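Local structure of carbohydrate-binding protein (Flavonifractor plautii, 6N1B) at residues A[72-77]-A[84-89]. The protein probably removes the acetyl group from the N-acetylgalactosamine of the blood group A antigen, and binds the related B trisaccharide. Sequence-based numbering, arbitrary orientation.
Sequences VYTPNV and ENPSIV
A β-hairpin of the antiparallel sheet 52-60, 67-75, 87-91, one blade of the five-bladed β-propeller, brings 72-77 against 84-89, with the loop end of the hairpin beside the bound sugar. Y73 and S87 form the hydrogen-bonded pair: Y73 N gives to S87 O at 3.0 Å, and S87 N returns a bond to Y73 O at 2.9 Å. Both side chains lie on the same face of the sheet. Y73 CG sits between the backbone N and the carbonyl carbon (chi1 62°), which brings the ring in over the neighbouring strand, and S87 CB sits over one ring face, 3.8 Å from the centroid, as a CH-pi contact. V89 CG2 meets the ring at CE1, the two side chains crossing at about a right angle, while Y73 OH bonds to P39 O. S87 OG turns to its own segment and donates to N85 O. On the other face, V72 and I88 make the non-hydrogen-bonded pair, I88 CD1 reaching V72 CB.

Toward the turn, past the Y73-S87 pair, the regular pairing ends. The backbone carbonyl P75 O takes a CA-H...O contact from E84 CA at 3.1 Å but has no hydrogen-bond partner in the model. E84 runs out extended, its CG anti to the backbone N (chi1 -163°); its side chain, near the bound galactose and a calcium ion, touches H117 and C119 of strand 116-126. The N76 amide stacks on the E84 carboxylate, the planes 26° apart. A water donates to E84 OE2 at 2.7 Å and also bonds T74 OG1 at 2.9 Å.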
loop_
_atom_site.group_PDB
_atom_site.type_symbol
_atom_site.label_atom_id
_atom_site.label_comp_id
_atom_site.label_asym_id
_atom_site.label_seq_id
_atom_site.Cartn_x
_atom_site.Cartn_y
_atom_site.Cartn_z
ATOM N N VAL A 72 -0.545 -3.363 7.317
ATOM C CA VAL A 72 -1.950 -2.950 7.153
ATOM C C VAL A 72 -2.403 -3.359 5.752
ATOM O O VAL A 72 -1.566 -3.451 4.843
ATOM C CB VAL A 72 -2.080 -1.436 7.405
ATOM C CG1 VAL A 72 -1.352 -0.577 6.327
ATOM C CG2 VAL A 72 -3.586 -1.002 7.568
ATOM N N TYR A 73 -3.668 -3.655 5.595
ATOM C CA TYR A 73 -4.165 -4.105 4.324
ATOM C C TYR A 73 -5.685 -3.913 4.343
ATOM O O TYR A 73 -6.290 -3.545 5.362
ATOM C CB TYR A 73 -3.823 -5.607 4.086
ATOM C CG TYR A 73 -4.432 -6.554 5.085
ATOM C CD1 TYR A 73 -3.935 -6.646 6.397
ATOM C CD2 TYR A 73 -5.531 -7.283 4.798
ATOM C CE1 TYR A 73 -4.530 -7.431 7.320
ATOM C CE2 TYR A 73 -6.162 -8.104 5.767
ATOM C CZ TYR A 73 -5.609 -8.164 6.992
ATOM O OH TYR A 73 -6.182 -8.974 7.966
ATOM N N THR A 74 -6.326 -4.165 3.183
ATOM C CA THR A 74 -7.828 -4.102 3.143
ATOM C C THR A 74 -8.346 -5.348 2.455
ATOM O O THR A 74 -7.943 -5.651 1.326
ATOM C CB THR A 74 -8.288 -2.910 2.330
ATOM O OG1 THR A 74 -7.536 -2.832 1.093
ATOM C CG2 THR A 74 -8.127 -1.621 3.062
ATOM N N PRO A 75 -9.292 -6.035 3.074
ATOM C CA PRO A 75 -10.076 -6.945 2.314
ATOM C C PRO A 75 -10.673 -6.304 1.122
ATOM O O PRO A 75 -10.894 -5.083 1.073
ATOM C CB PRO A 75 -11.243 -7.346 3.312
ATOM C CG PRO A 75 -10.600 -7.106 4.673
ATOM C CD PRO A 75 -9.805 -5.861 4.445
ATOM N N ASN A 76 -11.018 -7.069 0.071
ATOM C CA ASN A 76 -11.837 -6.546 -1.025
ATOM C C ASN A 76 -12.432 -7.688 -1.810
ATOM O O ASN A 76 -11.823 -8.751 -1.908
ATOM C CB ASN A 76 -11.059 -5.610 -1.958
ATOM C CG ASN A 76 -11.958 -4.588 -2.636
ATOM O OD1 ASN A 76 -13.030 -4.258 -2.128
ATOM N ND2 ASN A 76 -11.475 -4.099 -3.837
ATOM N N VAL A 77 -13.614 -7.430 -2.398
ATOM C CA VAL A 77 -14.265 -8.344 -3.354
ATOM C C VAL A 77 -14.795 -7.515 -4.508
ATOM O O VAL A 77 -15.016 -6.303 -4.343
ATOM C CB VAL A 77 -15.430 -9.130 -2.644
ATOM C CG1 VAL A 77 -14.889 -9.960 -1.487
ATOM C CG2 VAL A 77 -16.544 -8.243 -2.226
ATOM N N GLU A 84 -13.883 -3.099 2.443
ATOM C CA GLU A 84 -12.523 -2.650 2.136
ATOM C C GLU A 84 -11.910 -1.821 3.282
ATOM O O GLU A 84 -11.457 -0.688 3.036
ATOM C CB GLU A 84 -12.547 -1.974 0.771
ATOM C CG GLU A 84 -11.194 -1.805 0.102
ATOM C CD GLU A 84 -11.262 -1.309 -1.247
ATOM O OE1 GLU A 84 -12.384 -1.003 -1.778
ATOM O OE2 GLU A 84 -10.190 -1.188 -1.902
ATOM N N ASN A 85 -11.844 -2.434 4.468
ATOM C CA ASN A 85 -11.597 -1.647 5.673
ATOM C C ASN A 85 -10.285 -1.984 6.265
ATOM O O ASN A 85 -9.963 -3.183 6.490
ATOM C CB ASN A 85 -12.734 -1.858 6.638
ATOM C CG ASN A 85 -14.065 -1.555 5.916
ATOM O OD1 ASN A 85 -14.998 -2.457 5.908
ATOM N ND2 ASN A 85 -14.181 -0.419 5.347
ATOM N N PRO A 86 -9.441 -0.972 6.540
ATOM C CA PRO A 86 -8.088 -1.208 7.117
ATOM C C PRO A 86 -8.072 -2.235 8.238
ATOM O O PRO A 86 -8.852 -2.153 9.184
ATOM C CB PRO A 86 -7.658 0.180 7.584
ATOM C CG PRO A 86 -8.337 1.073 6.616
ATOM C CD PRO A 86 -9.671 0.417 6.271
ATOM N N SER A 87 -7.155 -3.188 8.086
ATOM C CA SER A 87 -6.963 -4.335 8.942
ATOM C C SER A 87 -5.458 -4.476 9.208
ATOM O O SER A 87 -4.637 -4.113 8.363
ATOM C CB SER A 87 -7.545 -5.575 8.244
ATOM O OG SER A 87 -8.968 -5.470 8.101
ATOM N N ILE A 88 -5.139 -5.058 10.386
ATOM C CA ILE A 88 -3.732 -5.191 10.811
ATOM C C ILE A 88 -3.386 -6.674 11.066
ATOM O O ILE A 88 -4.199 -7.421 11.697
ATOM C CB ILE A 88 -3.514 -4.403 12.106
ATOM C CG1 ILE A 88 -3.686 -2.905 11.878
ATOM C CG2 ILE A 88 -2.203 -4.723 12.849
ATOM C CD1 ILE A 88 -2.515 -2.257 11.144
ATOM N N VAL A 89 -2.181 -7.041 10.626
ATOM C CA VAL A 89 -1.574 -8.304 11.044
ATOM C C VAL A 89 -0.101 -8.001 11.409
ATOM O O VAL A 89 0.475 -6.958 11.056
ATOM C CB VAL A 89 -1.679 -9.412 9.973
ATOM C CG1 VAL A 89 -3.074 -10.009 9.954
ATOM C CG2 VAL A 89 -1.234 -8.932 8.603
HETATM O O HOH W 1 -7.634 -0.844 -0.964
#